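Local coordinates for protein L-Ala-D/L-Glu epimerase, a muconate lactonizing enzyme (Klebsiella pneumoniae subsp. pneumoniae MGH 78578, PDB 3FCP) that belongs to the enolase superfamily, joining an N-terminal alpha-plus-beta domain to a C-terminal barrel of TIM type in which a magnesium ion is bound, at residues Glu8-Ser12 with Ile72-Thr77; Trp13-Pro18 with Leu367-Arg372; Gln33-Val38 with Gly50-Thr54; Glu63-Ile68 with Asn102-Lys106; Leu140-Ala144 with Ala166-Lys170. One frame throughout, in Å; residues are numbered along the deposited sequence.

Contact 1: residues Glu8-Ser12 with Ile72-Thr77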
# COMPACT_ATOMS: atom_id res chain seq x y z
N GLU A 8 -10.90 38.54 -34.96
CA GLU A 8 -10.26 39.70 -35.56
C GLU A 8 -9.61 40.60 -34.53
O GLU A 8 -8.55 41.18 -34.78
CB GLU A 8 -11.26 40.51 -36.39
CG GLU A 8 -11.47 39.92 -37.77
CD GLU A 8 -11.96 40.95 -38.78
OE1 GLU A 8 -11.78 40.69 -39.99
OE2 GLU A 8 -12.51 41.99 -38.37
N GLN A 9 -10.24 40.72 -33.37
CA GLN A 9 -9.67 41.57 -32.34
C GLN A 9 -10.03 41.10 -30.94
O GLN A 9 -11.06 40.46 -30.72
CB GLN A 9 -10.13 43.02 -32.53
CG GLN A 9 -9.39 43.99 -31.62
CD GLN A 9 -7.88 43.99 -31.89
OE1 GLN A 9 -7.41 44.64 -32.82
NE2 GLN A 9 -7.13 43.24 -31.07
N ILE A 10 -9.15 41.42 -30.00
CA ILE A 10 -9.33 41.09 -28.60
C ILE A 10 -8.94 42.32 -27.79
O ILE A 10 -7.82 42.83 -27.92
CB ILE A 10 -8.45 39.88 -28.17
CG1 ILE A 10 -8.94 38.60 -28.86
CG2 ILE A 10 -8.51 39.70 -26.66
CD1 ILE A 10 -8.10 37.36 -28.56
N GLU A 11 -9.87 42.82 -26.99
CA GLU A 11 -9.63 43.99 -26.15
C GLU A 11 -9.81 43.53 -24.71
O GLU A 11 -10.49 42.54 -24.45
CB GLU A 11 -10.68 45.07 -26.43
CG GLU A 11 -10.75 45.60 -27.85
CD GLU A 11 -12.06 46.32 -28.11
OE1 GLU A 11 -13.06 45.65 -28.44
OE2 GLU A 11 -12.09 47.57 -27.98
N SER A 12 -9.19 44.24 -23.77
CA SER A 12 -9.33 43.91 -22.36
C SER A 12 -9.07 45.16 -21.54
O SER A 12 -8.31 46.04 -21.93
CB SER A 12 -8.38 42.78 -21.94
OG SER A 12 -7.02 43.17 -21.97
N ILE A 72 -3.32 38.29 -21.39
CA ILE A 72 -4.25 38.52 -22.49
C ILE A 72 -3.66 39.41 -23.58
O ILE A 72 -3.70 39.06 -24.76
CB ILE A 72 -5.56 39.15 -21.96
CG1 ILE A 72 -6.28 38.14 -21.07
CG2 ILE A 72 -6.44 39.60 -23.14
CD1 ILE A 72 -7.45 38.71 -20.30
N THR A 73 -3.11 40.54 -23.18
CA THR A 73 -2.53 41.50 -24.13
C THR A 73 -1.30 41.00 -24.89
O THR A 73 -1.28 41.00 -26.12
CB THR A 73 -2.13 42.81 -23.42
OG1 THR A 73 -3.29 43.40 -22.81
CG2 THR A 73 -1.53 43.81 -24.43
N HIS A 74 -0.28 40.56 -24.15
CA HIS A 74 0.97 40.12 -24.76
C HIS A 74 1.06 38.71 -25.34
O HIS A 74 1.88 38.48 -26.23
CB HIS A 74 2.12 40.29 -23.78
CG HIS A 74 2.39 41.71 -23.40
ND1 HIS A 74 1.63 42.39 -22.47
CD2 HIS A 74 3.32 42.59 -23.84
CE1 HIS A 74 2.08 43.63 -22.36
NE2 HIS A 74 3.11 43.77 -23.18
N TYR A 75 0.25 37.79 -24.85
CA TYR A 75 0.34 36.41 -25.31
C TYR A 75 -0.89 35.82 -25.98
O TYR A 75 -0.81 35.34 -27.11
CB TYR A 75 0.80 35.52 -24.15
CG TYR A 75 2.18 35.90 -23.66
CD1 TYR A 75 3.32 35.49 -24.35
CD2 TYR A 75 2.35 36.73 -22.55
CE1 TYR A 75 4.60 35.91 -23.96
CE2 TYR A 75 3.62 37.16 -22.15
CZ TYR A 75 4.74 36.75 -22.86
OH TYR A 75 5.99 37.19 -22.50
N LEU A 76 -2.03 35.84 -25.29
CA LEU A 76 -3.23 35.28 -25.86
C LEU A 76 -3.73 36.01 -27.11
O LEU A 76 -4.18 35.38 -28.07
CB LEU A 76 -4.34 35.22 -24.80
CG LEU A 76 -4.11 34.12 -23.76
CD1 LEU A 76 -4.97 34.37 -22.51
CD2 LEU A 76 -4.43 32.77 -24.39
N THR A 77 -3.64 37.34 -27.11
CA THR A 77 -4.12 38.11 -28.25
C THR A 77 -3.38 37.79 -29.56
O THR A 77 -4.01 37.45 -30.56
CB THR A 77 -4.07 39.62 -27.95
OG1 THR A 77 -4.98 39.91 -26.88
CG2 THR A 77 -4.47 40.44 -29.19
O HOH W 1 -5.63 42.43 -26.22

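Contact 2: residues Trp13-Pro18 with Leu367-Arg372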
# COMPACT_ATOMS: atom_id res chain seq x y z
N TRP A 13 -9.74 45.24 -20.39
CA TRP A 13 -9.62 46.38 -19.50
C TRP A 13 -9.62 45.91 -18.06
O TRP A 13 -10.27 44.91 -17.74
CB TRP A 13 -10.81 47.32 -19.65
CG TRP A 13 -11.14 47.75 -21.04
CD1 TRP A 13 -10.73 48.91 -21.65
CD2 TRP A 13 -11.99 47.08 -21.97
NE1 TRP A 13 -11.30 49.00 -22.90
CE2 TRP A 13 -12.07 47.89 -23.12
CE3 TRP A 13 -12.70 45.87 -21.94
CZ2 TRP A 13 -12.84 47.53 -24.24
CZ3 TRP A 13 -13.47 45.52 -23.05
CH2 TRP A 13 -13.53 46.34 -24.19
N ILE A 14 -8.90 46.62 -17.21
CA ILE A 14 -8.91 46.30 -15.79
C ILE A 14 -9.95 47.29 -15.29
O ILE A 14 -9.81 48.49 -15.48
CB ILE A 14 -7.56 46.59 -15.10
CG1 ILE A 14 -6.49 45.62 -15.60
CG2 ILE A 14 -7.74 46.46 -13.59
CD1 ILE A 14 -5.13 45.79 -14.94
N VAL A 15 -11.00 46.76 -14.69
CA VAL A 15 -12.08 47.60 -14.19
C VAL A 15 -12.17 47.53 -12.68
O VAL A 15 -12.21 46.45 -12.10
CB VAL A 15 -13.42 47.14 -14.79
CG1 VAL A 15 -14.53 48.07 -14.35
CG2 VAL A 15 -13.32 47.12 -16.30
N ASP A 16 -12.19 48.70 -12.04
CA ASP A 16 -12.30 48.77 -10.59
C ASP A 16 -13.71 49.25 -10.25
O ASP A 16 -14.05 50.42 -10.47
CB ASP A 16 -11.26 49.73 -10.01
CG ASP A 16 -9.84 49.27 -10.26
OD1 ASP A 16 -9.57 48.07 -10.07
OD2 ASP A 16 -9.00 50.10 -10.65
N VAL A 17 -14.52 48.33 -9.75
CA VAL A 17 -15.89 48.62 -9.39
C VAL A 17 -16.03 48.66 -7.88
O VAL A 17 -15.41 47.87 -7.17
CB VAL A 17 -16.86 47.55 -9.96
CG1 VAL A 17 -16.85 47.60 -11.47
CG2 VAL A 17 -16.44 46.16 -9.48
N PRO A 18 -16.85 49.60 -7.38
CA PRO A 18 -17.07 49.76 -5.94
C PRO A 18 -17.89 48.63 -5.32
O PRO A 18 -18.83 48.11 -5.93
CB PRO A 18 -17.79 51.11 -5.86
CG PRO A 18 -18.62 51.09 -7.10
CD PRO A 18 -17.63 50.59 -8.14
N LEU A 367 -18.33 50.71 -18.48
CA LEU A 367 -17.03 50.11 -18.72
C LEU A 367 -15.95 51.17 -18.69
O LEU A 367 -14.96 51.05 -17.96
CB LEU A 367 -17.00 49.40 -20.08
CG LEU A 367 -15.65 48.80 -20.46
CD1 LEU A 367 -15.24 47.73 -19.44
CD2 LEU A 367 -15.73 48.21 -21.86
N HIS A 368 -16.14 52.22 -19.48
CA HIS A 368 -15.17 53.30 -19.55
C HIS A 368 -15.07 54.07 -18.24
O HIS A 368 -13.99 54.45 -17.82
CB HIS A 368 -15.53 54.25 -20.71
CG HIS A 368 -15.56 53.57 -22.05
ND1 HIS A 368 -14.51 52.82 -22.52
CD2 HIS A 368 -16.51 53.54 -23.01
CE1 HIS A 368 -14.81 52.34 -23.72
NE2 HIS A 368 -16.02 52.76 -24.04
N PHE A 369 -16.21 54.29 -17.58
CA PHE A 369 -16.20 55.01 -16.32
C PHE A 369 -15.35 54.30 -15.27
O PHE A 369 -14.56 54.94 -14.58
CB PHE A 369 -17.63 55.17 -15.79
CG PHE A 369 -17.73 56.01 -14.55
CD1 PHE A 369 -17.56 57.39 -14.61
CD2 PHE A 369 -17.99 55.42 -13.32
CE1 PHE A 369 -17.65 58.18 -13.46
CE2 PHE A 369 -18.07 56.19 -12.16
CZ PHE A 369 -17.90 57.58 -12.23
N TYR A 370 -15.52 52.99 -15.15
CA TYR A 370 -14.77 52.22 -14.15
C TYR A 370 -13.41 51.67 -14.58
O TYR A 370 -12.70 51.07 -13.77
CB TYR A 370 -15.65 51.07 -13.63
CG TYR A 370 -16.87 51.54 -12.87
CD1 TYR A 370 -16.73 52.27 -11.68
CD2 TYR A 370 -18.16 51.29 -13.34
CE1 TYR A 370 -17.85 52.73 -10.98
CE2 TYR A 370 -19.28 51.74 -12.64
CZ TYR A 370 -19.12 52.46 -11.47
OH TYR A 370 -20.22 52.90 -10.77
N THR A 371 -13.03 51.87 -15.84
CA THR A 371 -11.74 51.38 -16.30
C THR A 371 -10.64 52.06 -15.49
O THR A 371 -10.67 53.28 -15.30
CB THR A 371 -11.51 51.67 -17.79
OG1 THR A 371 -12.45 50.93 -18.58
CG2 THR A 371 -10.10 51.27 -18.21
N ARG A 372 -9.68 51.28 -15.02
CA ARG A 372 -8.57 51.82 -14.24
C ARG A 372 -7.80 52.88 -15.02
O ARG A 372 -7.52 53.96 -14.50
CB ARG A 372 -7.63 50.69 -13.83
CG ARG A 372 -6.47 51.14 -12.96
CD ARG A 372 -5.66 49.96 -12.46
NE ARG A 372 -6.44 49.08 -11.60
CZ ARG A 372 -5.96 48.01 -10.98
NH1 ARG A 372 -4.68 47.67 -11.14
NH2 ARG A 372 -6.75 47.27 -10.21

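Contact 3: residues Gln33-Val38 with Gly50-Thr54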
# COMPACT_ATOMS: atom_id res chain seq x y z
N GLN A 33 -13.46 46.14 -6.22
CA GLN A 33 -13.16 44.80 -6.69
C GLN A 33 -12.64 45.02 -8.11
O GLN A 33 -13.27 45.72 -8.91
CB GLN A 33 -14.42 43.93 -6.70
CG GLN A 33 -14.29 42.62 -7.48
CD GLN A 33 -13.21 41.69 -6.95
OE1 GLN A 33 -12.03 42.05 -6.88
NE2 GLN A 33 -13.61 40.48 -6.58
N SER A 34 -11.48 44.45 -8.43
CA SER A 34 -10.89 44.63 -9.75
C SER A 34 -11.20 43.48 -10.70
O SER A 34 -10.81 42.34 -10.46
CB SER A 34 -9.37 44.80 -9.63
OG SER A 34 -9.07 45.87 -8.75
N LEU A 35 -11.90 43.80 -11.78
CA LEU A 35 -12.26 42.79 -12.77
C LEU A 35 -11.47 42.99 -14.06
O LEU A 35 -11.21 44.12 -14.47
CB LEU A 35 -13.75 42.90 -13.12
CG LEU A 35 -14.78 43.19 -12.02
CD1 LEU A 35 -16.14 43.41 -12.66
CD2 LEU A 35 -14.82 42.05 -11.03
N VAL A 36 -11.07 41.89 -14.69
CA VAL A 36 -10.40 42.00 -15.98
C VAL A 36 -11.46 41.56 -16.98
O VAL A 36 -11.85 40.38 -17.02
CB VAL A 36 -9.16 41.11 -16.11
CG1 VAL A 36 -8.56 41.27 -17.50
CG2 VAL A 36 -8.12 41.49 -15.05
N ILE A 37 -11.94 42.51 -17.77
CA ILE A 37 -12.98 42.27 -18.75
C ILE A 37 -12.39 42.17 -20.14
O ILE A 37 -11.46 42.91 -20.49
CB ILE A 37 -14.04 43.41 -18.71
CG1 ILE A 37 -14.70 43.46 -17.33
CG2 ILE A 37 -15.08 43.22 -19.80
CD1 ILE A 37 -15.46 42.21 -16.95
N VAL A 38 -12.93 41.26 -20.93
CA VAL A 38 -12.45 41.08 -22.29
C VAL A 38 -13.60 41.14 -23.29
O VAL A 38 -14.72 40.72 -23.00
CB VAL A 38 -11.72 39.72 -22.45
CG1 VAL A 38 -12.60 38.59 -21.93
CG2 VAL A 38 -11.37 39.46 -23.91
N GLY A 50 -16.00 38.36 -21.69
CA GLY A 50 -15.60 37.43 -20.64
C GLY A 50 -15.02 38.18 -19.46
O GLY A 50 -14.74 39.37 -19.56
N GLU A 51 -14.82 37.47 -18.36
CA GLU A 51 -14.28 38.08 -17.15
C GLU A 51 -13.32 37.18 -16.38
O GLU A 51 -13.58 35.99 -16.20
CB GLU A 51 -15.43 38.46 -16.21
CG GLU A 51 -14.97 39.09 -14.91
CD GLU A 51 -16.11 39.35 -13.94
OE1 GLU A 51 -17.28 39.38 -14.37
OE2 GLU A 51 -15.83 39.54 -12.73
N ALA A 52 -12.22 37.76 -15.93
CA ALA A 52 -11.25 37.03 -15.12
C ALA A 52 -11.04 37.92 -13.90
O ALA A 52 -10.54 39.04 -14.02
CB ALA A 52 -9.94 36.84 -15.87
N THR A 53 -11.46 37.43 -12.74
CA THR A 53 -11.35 38.18 -11.51
C THR A 53 -10.75 37.34 -10.39
O THR A 53 -10.88 36.11 -10.39
CB THR A 53 -12.75 38.68 -11.06
OG1 THR A 53 -13.23 39.65 -12.00
CG2 THR A 53 -12.69 39.31 -9.67
N THR A 54 -10.09 38.00 -9.44
CA THR A 54 -9.53 37.29 -8.30
C THR A 54 -9.79 38.10 -7.04
O THR A 54 -10.45 39.15 -7.08
CB THR A 54 -8.02 37.05 -8.44
OG1 THR A 54 -7.60 36.17 -7.39
CG2 THR A 54 -7.25 38.36 -8.33

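Contact 4: residues Glu63-Ile68 with Asn102-Lys106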
# COMPACT_ATOMS: atom_id res chain seq x y z
N GLU A 63 -2.33 34.49 -9.73
CA GLU A 63 -2.63 35.37 -10.86
C GLU A 63 -3.32 36.66 -10.43
O GLU A 63 -4.45 36.64 -9.93
CB GLU A 63 -3.52 34.62 -11.87
CG GLU A 63 -2.84 33.39 -12.50
CD GLU A 63 -3.73 32.65 -13.49
OE1 GLU A 63 -4.21 33.28 -14.46
OE2 GLU A 63 -3.92 31.43 -13.32
N SER A 64 -2.64 37.78 -10.61
CA SER A 64 -3.18 39.08 -10.23
C SER A 64 -3.93 39.71 -11.40
O SER A 64 -3.80 39.26 -12.54
CB SER A 64 -2.04 40.02 -9.81
OG SER A 64 -1.22 40.30 -10.93
N PRO A 65 -4.73 40.75 -11.14
CA PRO A 65 -5.46 41.39 -12.24
C PRO A 65 -4.50 41.94 -13.30
O PRO A 65 -4.79 41.88 -14.49
CB PRO A 65 -6.25 42.50 -11.53
CG PRO A 65 -6.53 41.90 -10.18
CD PRO A 65 -5.19 41.26 -9.83
N GLU A 66 -3.36 42.48 -12.87
CA GLU A 66 -2.43 43.03 -13.85
C GLU A 66 -1.69 41.94 -14.64
O GLU A 66 -1.41 42.12 -15.83
CB GLU A 66 -1.43 43.99 -13.18
CG GLU A 66 -1.18 43.78 -11.70
CD GLU A 66 -2.35 44.20 -10.83
OE1 GLU A 66 -3.06 43.31 -10.33
OE2 GLU A 66 -2.56 45.42 -10.64
N ALA A 67 -1.39 40.81 -14.01
CA ALA A 67 -0.71 39.72 -14.71
C ALA A 67 -1.70 39.05 -15.67
O ALA A 67 -1.33 38.60 -16.75
CB ALA A 67 -0.19 38.69 -13.71
N ILE A 68 -2.96 39.00 -15.26
CA ILE A 68 -4.01 38.41 -16.09
C ILE A 68 -4.16 39.28 -17.34
O ILE A 68 -4.22 38.76 -18.46
CB ILE A 68 -5.34 38.35 -15.31
CG1 ILE A 68 -5.24 37.27 -14.23
CG2 ILE A 68 -6.51 38.08 -16.26
CD1 ILE A 68 -6.38 37.29 -13.24
N ASN A 102 -1.91 30.16 -16.21
CA ASN A 102 -2.67 31.35 -16.56
C ASN A 102 -4.12 31.00 -16.89
O ASN A 102 -4.68 31.48 -17.88
CB ASN A 102 -2.00 32.04 -17.76
CG ASN A 102 -0.72 32.75 -17.37
OD1 ASN A 102 -0.74 33.93 -17.01
ND2 ASN A 102 0.41 32.04 -17.42
N THR A 103 -4.71 30.15 -16.05
CA THR A 103 -6.08 29.70 -16.23
C THR A 103 -7.11 30.83 -16.08
O THR A 103 -8.20 30.76 -16.67
CB THR A 103 -6.42 28.57 -15.22
OG1 THR A 103 -6.22 29.04 -13.88
CG2 THR A 103 -5.53 27.35 -15.47
N PHE A 104 -6.79 31.85 -15.30
CA PHE A 104 -7.70 32.97 -15.12
C PHE A 104 -7.85 33.71 -16.45
O PHE A 104 -8.97 33.99 -16.89
CB PHE A 104 -7.18 33.93 -14.04
CG PHE A 104 -7.49 33.49 -12.62
CD1 PHE A 104 -8.25 34.31 -11.78
CD2 PHE A 104 -7.03 32.27 -12.13
CE1 PHE A 104 -8.54 33.91 -10.46
CE2 PHE A 104 -7.32 31.86 -10.82
CZ PHE A 104 -8.07 32.69 -9.98
N ALA A 105 -6.73 34.01 -17.10
CA ALA A 105 -6.73 34.68 -18.39
C ALA A 105 -7.45 33.79 -19.43
O ALA A 105 -8.27 34.27 -20.20
CB ALA A 105 -5.30 34.96 -18.84
N LYS A 106 -7.13 32.50 -19.43
CA LYS A 106 -7.76 31.58 -20.37
C LYS A 106 -9.27 31.51 -20.16
O LYS A 106 -10.04 31.41 -21.12
CB LYS A 106 -7.16 30.18 -20.23
CG LYS A 106 -5.71 30.08 -20.69
CD LYS A 106 -5.10 28.72 -20.34
CE LYS A 106 -3.67 28.62 -20.86
NZ LYS A 106 -2.97 27.38 -20.37
O HOH W 2 -0.71 30.65 -13.69
O HOH W 3 -2.45 35.42 -15.75
O HOH W 4 0.59 36.11 -17.03

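Contact 5: residues Leu140-Ala144 with Ala166-Lys170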
# COMPACT_ATOMS: atom_id res chain seq x y z
N LEU A 140 -25.91 30.35 -1.94
CA LEU A 140 -25.86 30.56 -0.50
C LEU A 140 -25.29 31.95 -0.23
O LEU A 140 -24.94 32.68 -1.16
CB LEU A 140 -25.01 29.48 0.17
CG LEU A 140 -23.59 29.22 -0.36
CD1 LEU A 140 -22.65 30.37 0.01
CD2 LEU A 140 -23.08 27.90 0.23
N TRP A 141 -25.22 32.32 1.05
CA TRP A 141 -24.68 33.62 1.43
C TRP A 141 -23.51 33.39 2.39
O TRP A 141 -23.55 32.49 3.22
CB TRP A 141 -25.76 34.47 2.10
CG TRP A 141 -25.30 35.86 2.43
CD1 TRP A 141 -25.15 36.40 3.67
CD2 TRP A 141 -24.92 36.88 1.50
NE1 TRP A 141 -24.68 37.69 3.57
CE2 TRP A 141 -24.53 38.01 2.25
CE3 TRP A 141 -24.86 36.95 0.10
CZ2 TRP A 141 -24.09 39.20 1.65
CZ3 TRP A 141 -24.41 38.13 -0.50
CH2 TRP A 141 -24.04 39.23 0.28
N THR A 142 -22.47 34.20 2.26
CA THR A 142 -21.32 34.06 3.14
C THR A 142 -21.40 35.04 4.29
O THR A 142 -21.77 36.20 4.11
CB THR A 142 -19.98 34.25 2.37
OG1 THR A 142 -19.75 33.13 1.52
CG2 THR A 142 -18.81 34.38 3.35
N LEU A 143 -21.07 34.55 5.48
CA LEU A 143 -21.07 35.37 6.68
C LEU A 143 -19.60 35.54 7.04
O LEU A 143 -18.94 34.58 7.46
CB LEU A 143 -21.83 34.64 7.79
CG LEU A 143 -23.29 34.34 7.43
CD1 LEU A 143 -23.91 33.40 8.44
CD2 LEU A 143 -24.07 35.65 7.37
N ALA A 144 -19.08 36.74 6.84
CA ALA A 144 -17.68 37.01 7.13
C ALA A 144 -17.42 38.45 7.58
O ALA A 144 -16.41 39.05 7.21
CB ALA A 144 -16.83 36.70 5.90
N ALA A 166 -28.75 28.34 3.22
CA ALA A 166 -27.40 27.79 3.34
C ALA A 166 -26.45 28.96 3.57
O ALA A 166 -26.58 30.01 2.95
CB ALA A 166 -27.01 27.05 2.06
N PHE A 167 -25.51 28.78 4.49
CA PHE A 167 -24.55 29.82 4.80
C PHE A 167 -23.13 29.27 4.82
O PHE A 167 -22.89 28.14 5.27
CB PHE A 167 -24.87 30.44 6.16
CG PHE A 167 -26.25 31.04 6.24
CD1 PHE A 167 -26.51 32.29 5.69
CD2 PHE A 167 -27.30 30.33 6.82
CE1 PHE A 167 -27.80 32.84 5.73
CE2 PHE A 167 -28.59 30.87 6.87
CZ PHE A 167 -28.83 32.13 6.32
N LYS A 168 -22.19 30.07 4.33
CA LYS A 168 -20.78 29.69 4.32
C LYS A 168 -20.06 30.66 5.26
O LYS A 168 -20.05 31.87 5.02
CB LYS A 168 -20.21 29.79 2.90
CG LYS A 168 -18.69 29.74 2.82
CD LYS A 168 -18.20 29.75 1.37
CE LYS A 168 -16.72 30.10 1.29
NZ LYS A 168 -16.14 29.88 -0.07
N LEU A 169 -19.47 30.13 6.32
CA LEU A 169 -18.76 30.97 7.28
C LEU A 169 -17.26 30.93 7.03
O LEU A 169 -16.68 29.85 6.87
CB LEU A 169 -19.04 30.52 8.71
CG LEU A 169 -20.41 29.92 9.05
CD1 LEU A 169 -20.48 29.67 10.55
CD2 LEU A 169 -21.52 30.85 8.59
N LYS A 170 -16.64 32.09 6.99
CA LYS A 170 -15.20 32.13 6.78
C LYS A 170 -14.51 32.24 8.13
O LYS A 170 -14.88 33.06 8.97
CB LYS A 170 -14.82 33.30 5.87
CG LYS A 170 -15.43 33.18 4.47
CD LYS A 170 -14.51 33.70 3.37
CE LYS A 170 -13.26 32.83 3.22
NZ LYS A 170 -12.42 33.27 2.06
O HOH W 5 -17.86 33.43 9.65

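Contact 1: residues Glu8-Ser12 with Ile72-Thr77
I10 and S12 of strand 7-17 meet I72 and T77 of helix 65-80 where that helix lies along the three-stranded antiparallel sheet of the N-terminal domain. The axes of the two segments run at 150° to each other, closer to antiparallel than to crossed. I10 keeps CG1 beside its own backbone N (chi1 -68°), and this leaves the CG2 branch to lead toward the helix. There CG2 of I10 lies 3.5 Å from OG1 of T77 and 4.1 Å from CG2 of I72. The two isoleucine side chains cross at about a right angle, whereas I10 and T77 slide past one another in opposite directions. Further along the strand S12 puts CB and OG against the same branch of I72, with S12 OG 3.8 Å from I72 CG2.

The polar part runs through T77. Its OG1 donates to I72 O at 2.6 Å, coming from 42° above the carbonyl plane. T77 N reaches that same I72 O at 2.9 Å, closing an i to i+5 (pi) turn in the helix, so one carbonyl serves two donors. A water then donates to T77 OG1 at 2.7 Å and to I10 O at 2.8 Å, tying helix to strand. Q9 NE2 donates a rather bent hydrogen bond to I10 O, from above its carbonyl plane. I72 and L76 also pack on A105 of helix 103-121. With its proton given to I72 O, the T77 hydroxyl is left to accept from the water, which supplies a polar link beside the packing of I10 and S12.

Contact 2: residues Trp13-Pro18 with Leu367-Arg372
D16 and R372 form a side-on salt bridge: R372 NH2 donates to D16 OD1 and R372 NE to D16 OD2, each at 2.9 Å. Both oxygens offer their syn lone pairs, and the carboxylate and guanidinium planes are only 23° apart, which makes the pairing nearly flat. The arginine chain bends at chi3 (-63°) to present NE and NH2 to the carboxylate; I14 CG2 sits over one guanidinium face, 3.5 Å from R372 CZ.

Two backbone bonds come next. R372 N donates to I14 O at 2.8 Å, and D16 N donates to Y370 O at 3.0 Å. They flank V15 and T371 and make of them a single beta bridge, by which segment 367-372 joins the outer edge of strand 7-17.

Around this bridge the packing is apolar. L367 CD2 stands over the W13 six-membered ring, 3.5 Å from its centroid in a CH-pi contact, while the other methyl, CD1, turns to V15 CG2. V15 CG1 presses close on Y370 CB at 3.3 Å. Beyond it the tyrosine ring is met by P18 CD, 3.6 Å from CE1 of Y370, and its hydroxyl bonds to D336.

Strand 33-42 lies on the far edge of strand 7-17, and its S34 OG is a further partner of D16 OD1. R372 NH1 reaches across to E66 on helix 65-80, so the C-terminal tail joins the outer strand to a helix of the N-terminal domain.

Contact 3: residues Gln33-Val38 with Gly50-Thr54
V36 and A52 face each other as an antiparallel hydrogen-bonded pair, with A52 N to V36 O at 2.9 Å and V36 N to A52 O at 3.0 Å. Two residues on, V38 and G50 repeat the pattern: V38 N to G50 O and G50 N to V38 O are both 3.0 Å. V38 places CG1 between its backbone N and carbonyl carbon (chi1 52°), and that methyl lies close over the backbone of G50, which has no side chain in the way.

On the sheet face bearing L35, I37, E51 and T53, the carboxylate of E51 is central. T53 OG1 donates to the anti lone pair of E51 OE2 at 2.7 Å. L35 CD2 is pressed tightly against both oxygens, 3.0 Å from T53 OG1 and 3.2 Å from E51 OE2. E51 reaches this place by an extended chain, CG anti to its backbone N (chi1 179°), and I37 CD1 packs on the aliphatic part, 3.8 Å from E51 CG.

Strands 33-42 and 47-53 are the beta hairpin of the N-terminal domain's sheet, their short segments running at 155° to each other, close to antiparallel. On the opposite face V36 and A52 both rest on I68 of helix 65-80, and A52 and V38 on A108 of helix 103-121.

In the second shell, G309 N donates to E51 OE1 and G306 N to E51 OE2. Q33, bent at chi2, brings its amide over the T53 CG2 methyl, while its NE2 bonds to L304 O. S34 O, buried near T53 CG2, has no polar partner in the model.

Contact 4: residues Glu63-Ile68 with Asn102-Lys106
E63 and F104 are brought together by the straight reach of the glutamate: CG lies beside the backbone N (chi1 -63°), the next bond is fully extended (chi2 180°), and the carboxylate lands at the first turn of helix 103-121. There F104 N donates to E63 OE1 at 3.1 Å in a somewhat bent bond, meeting the oxygen on its syn side but 27° out of the carboxylate plane. The same oxygen is 3.1 Å from F104 CB. OE2 of E63 turns toward T103.

N102, the N-cap residue, makes no capping bond with its side chain; E63, far off in sequence, places its carboxylate at this helix start, and the helix N-terminus would probably steady that charge. Two waters help bind the corner. One accepts a hydrogen bond from N102 N at 2.8 Å and has a weak bond to E63 OE2; another lies 2.6 Å from N102 OD1 and near E63 OE1.

Helices 65-80 and 103-121, which pack against each other in the N-terminal domain, both begin here. S64 caps the first, its OG accepting from A67 N at 3.1 Å. One turn in, I68 CD1 reaches F104 CB at 3.5 Å, and I68 CG2 meets A105 CB at 4.2 Å.

Further out, F104 rests on T54 and M303, and N102 ND2 donates to K100 O and to V62 O of the second subunit.

Contact 5: residues Leu140-Ala144 with Ala166-Lys170
L143 N donates to K168 O at 2.9 Å, the shortest direct polar bond between the two strands. In the parallel ladder it is joined by K168 N to W141 O at 3.0 Å and W141 N to A166 O at 3.3 Å. At the C-terminal end K170 N makes a weak bond to L143 O (3.4 Å), and a water donates to L143 O at 2.7 Å while also bonding K170 O.

T142 and K168 lie side by side on one face. K168 runs fully extended, CG anti to its backbone N (chi1 166°), past T142 OG1, which is 3.6 Å from K168 CB and has no polar partner in the model. L140 CD1 adds packing on K168 CB at 3.8 Å. On the other face L143 CD1 presses tightly on L169 CD2 (3.5 Å) and also touches F167.

Beyond its methylenes, K168 NZ forms salt bridges with D199, E225 and E327. The strands are linked by helix 148-158 in a beta-alpha-beta unit of the TIM-type barrel; that helix packs on L143 and F167, and strand 195-199 adjoins the far edge of strand 166-170.

In the fold
Contacts 1 to 4 form one connected group around the N-terminal sheet, contact 2 bringing in the C-terminal tail; contact 5 stands apart in the barrel, its centre about 36 Å from that of contact 1. Contacts 1 and 2 share strand 7-17. Contacts 2 and 3 meet along neighbouring strands, with V15 N 2.7 Å from L35 O. Contact 4 touches contact 1 through L76 CD1 and A105 CB (3.7 Å), and contact 3, whose centre is about 9 Å away, through A52 CB and F104 O (3.2 Å). Both domains approach the magnesium site of N201, D250 and E251: the side chains of T54 and F104 lie about 10 Å from the ion, that of K170 about 6 Å.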